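Long-range contact in glutaredoxin, CPYC type (Chlamydomonas reinhardtii, PDB 7NCV), which probably catalyses glutathione-dependent reduction of disulfides as a dithiol oxidoreductase of the thioredoxin fold, and is linked to atypical iron-sulfur cluster binding: residues 20-25 with 48-53. Sequence-based numbering, arbitrary orientation.
Sequences IVYSKT and VELENR. With NA (sodium ion), chain D.
The Y22 ring meets two aliphatic side chains: L50 CD2 lies at its edge, near the ring plane, 4.3 Å from CD1, whereas V48 CB approaches obliquely, 3.6 Å from CE1. The two flat carboxylates differ in how they are met. S23 OG donates to E49 OE1 at 2.7 Å on the syn side, 26° out of the carboxylate plane; the bend at chi2 (-69°) turns the E49 chain back to this hydroxyl. E51 receives two bonds from T25, one on each oxygen, which limits rotation of the group: OG1 donates to OE2 at 2.6 Å on the syn side, while the backbone N reaches OE1 at 2.9 Å from well above the plane (58°). Water 2 also donates to E51 OE2 and binds the sodium ion, which E49 O coordinates at 2.8 Å.

Parallel pairing is established by V48 N to V21 O (2.9 Å, nearly straight) and S23 N to V48 O; L50 N to S23 O carries it one step past the end of strand 46-49. The E49 carboxylate also forms a salt bridge with K34, consistent with a partly neutralised charge. The two segments lie on the adjacent parallel strands 19-23 and 46-49 of the beta-alpha-beta unit built on helix 28-41, with 46-49 at the sheet edge and 19-23 paired on its other side with 74-77. Y22 packs against helices 3-16 and 58-67, and L50 rests on M59 of the latter.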
loop_
_atom_site.group_PDB
_atom_site.type_symbol
_atom_site.label_atom_id
_atom_site.label_comp_id
_atom_site.label_asym_id
_atom_site.label_seq_id
_atom_site.Cartn_x
_atom_site.Cartn_y
_atom_site.Cartn_z
ATOM N N ILE A 20 3.392 -3.613 0.878
ATOM C CA ILE A 20 3.382 -2.990 -0.444
ATOM C C ILE A 20 2.435 -1.784 -0.367
ATOM O O ILE A 20 1.366 -1.837 0.264
ATOM C CB ILE A 20 2.996 -3.993 -1.567
ATOM C CG1 ILE A 20 2.966 -3.292 -2.930
ATOM C CG2 ILE A 20 1.625 -4.646 -1.277
ATOM C CD1 ILE A 20 2.910 -4.323 -4.126
ATOM N N VAL A 21 2.827 -0.696 -1.008
ATOM C CA VAL A 21 2.068 0.553 -1.021
ATOM C C VAL A 21 1.847 0.905 -2.482
ATOM O O VAL A 21 2.829 1.037 -3.236
ATOM C CB VAL A 21 2.856 1.686 -0.376
ATOM C CG1 VAL A 21 1.993 2.984 -0.375
ATOM C CG2 VAL A 21 3.291 1.309 1.035
ATOM N N TYR A 22 0.588 1.100 -2.886
ATOM C CA TYR A 22 0.260 1.684 -4.170
ATOM C C TYR A 22 0.164 3.185 -3.968
ATOM O O TYR A 22 -0.492 3.650 -3.018
ATOM C CB TYR A 22 -1.064 1.107 -4.683
ATOM C CG TYR A 22 -0.813 -0.290 -5.188
ATOM C CD1 TYR A 22 -0.395 -0.493 -6.502
ATOM C CD2 TYR A 22 -0.817 -1.382 -4.311
ATOM C CE1 TYR A 22 -0.028 -1.766 -6.986
ATOM C CE2 TYR A 22 -0.496 -2.681 -4.771
ATOM C CZ TYR A 22 -0.113 -2.847 -6.109
ATOM O OH TYR A 22 0.229 -4.128 -6.573
ATOM N N SER A 23 0.864 3.936 -4.821
ATOM C CA SER A 23 1.160 5.344 -4.541
ATOM C C SER A 23 1.186 6.137 -5.834
ATOM O O SER A 23 1.082 5.575 -6.939
ATOM C CB SER A 23 2.525 5.330 -3.820
ATOM O OG SER A 23 3.096 6.637 -3.620
ATOM N N LYS A 24 1.278 7.462 -5.707
ATOM C CA LYS A 24 1.748 8.313 -6.798
ATOM C C LYS A 24 2.821 9.235 -6.218
ATOM O O LYS A 24 2.831 9.513 -5.002
ATOM C CB LYS A 24 0.659 9.162 -7.410
ATOM C CG LYS A 24 -0.386 8.311 -8.116
ATOM C CD LYS A 24 -1.554 9.150 -8.671
ATOM C CE LYS A 24 -2.663 8.192 -9.222
ATOM N NZ LYS A 24 -3.825 9.102 -9.611
ATOM N N THR A 25 3.759 9.663 -7.076
ATOM C CA THR A 25 4.894 10.483 -6.620
ATOM C C THR A 25 4.420 11.771 -5.940
ATOM O O THR A 25 4.899 12.106 -4.852
ATOM C CB THR A 25 5.810 10.804 -7.804
ATOM O OG1 THR A 25 6.319 9.525 -8.285
ATOM C CG2 THR A 25 6.989 11.711 -7.418
ATOM N N VAL A 48 4.653 0.906 -5.466
ATOM C CA VAL A 48 4.287 0.896 -6.883
ATOM C C VAL A 48 3.736 2.294 -7.164
ATOM O O VAL A 48 2.619 2.626 -6.736
ATOM C CB VAL A 48 3.236 -0.170 -7.203
ATOM C CG1 VAL A 48 2.948 -0.144 -8.722
ATOM C CG2 VAL A 48 3.723 -1.552 -6.758
ATOM N N GLU A 49 4.488 3.116 -7.887
ATOM C CA GLU A 49 3.986 4.439 -8.259
ATOM C C GLU A 49 3.168 4.337 -9.525
ATOM O O GLU A 49 3.592 3.700 -10.505
ATOM C CB GLU A 49 5.151 5.404 -8.480
ATOM C CG GLU A 49 6.096 5.581 -7.253
ATOM C CD GLU A 49 5.508 6.316 -6.062
ATOM O OE1 GLU A 49 4.291 6.629 -6.050
ATOM O OE2 GLU A 49 6.306 6.517 -5.120
ATOM N N LEU A 50 2.003 4.981 -9.538
ATOM C CA LEU A 50 1.036 4.774 -10.603
ATOM C C LEU A 50 0.953 5.897 -11.645
ATOM O O LEU A 50 0.335 5.675 -12.707
ATOM C CB LEU A 50 -0.361 4.534 -10.006
ATOM C CG LEU A 50 -0.507 3.280 -9.148
ATOM C CD1 LEU A 50 -1.968 3.201 -8.613
ATOM C CD2 LEU A 50 -0.225 2.051 -9.987
ATOM N N GLU A 51 1.524 7.098 -11.385
ATOM C CA GLU A 51 1.217 8.218 -12.266
ATOM C C GLU A 51 1.747 8.044 -13.688
ATOM O O GLU A 51 1.181 8.640 -14.606
ATOM C CB GLU A 51 1.715 9.545 -11.647
ATOM C CG GLU A 51 3.214 9.692 -11.712
ATOM C CD GLU A 51 3.952 9.020 -10.565
ATOM O OE1 GLU A 51 3.368 8.356 -9.656
ATOM O OE2 GLU A 51 5.204 9.156 -10.557
ATOM N N ASN A 52 2.792 7.222 -13.912
ATOM C CA ASN A 52 3.287 6.990 -15.262
ATOM C C ASN A 52 2.872 5.626 -15.782
ATOM O O ASN A 52 3.407 5.193 -16.805
ATOM C CB ASN A 52 4.817 7.143 -15.326
ATOM C CG ASN A 52 5.271 8.577 -15.059
ATOM O OD1 ASN A 52 4.550 9.519 -15.362
ATOM N ND2 ASN A 52 6.468 8.743 -14.548
ATOM N N ARG A 53 1.913 4.964 -15.128
ATOM C CA ARG A 53 1.377 3.707 -15.657
ATOM C C ARG A 53 0.323 4.023 -16.693
ATOM O O ARG A 53 -0.597 4.805 -16.438
ATOM C CB ARG A 53 0.791 2.861 -14.526
ATOM C CG ARG A 53 1.853 2.254 -13.589
ATOM C CD ARG A 53 2.409 0.939 -14.211
ATOM N NE ARG A 53 1.388 -0.113 -14.335
ATOM C CZ ARG A 53 1.319 -1.202 -13.566
ATOM N NH1 ARG A 53 2.276 -1.480 -12.665
ATOM N NH2 ARG A 53 0.336 -2.064 -13.772
HETATM NA NA NA D . 4.508 5.536 -12.469
HETATM O O HOH W 1 8.300 8.438 -6.586
HETATM O O HOH W 2 6.648 7.069 -11.720
#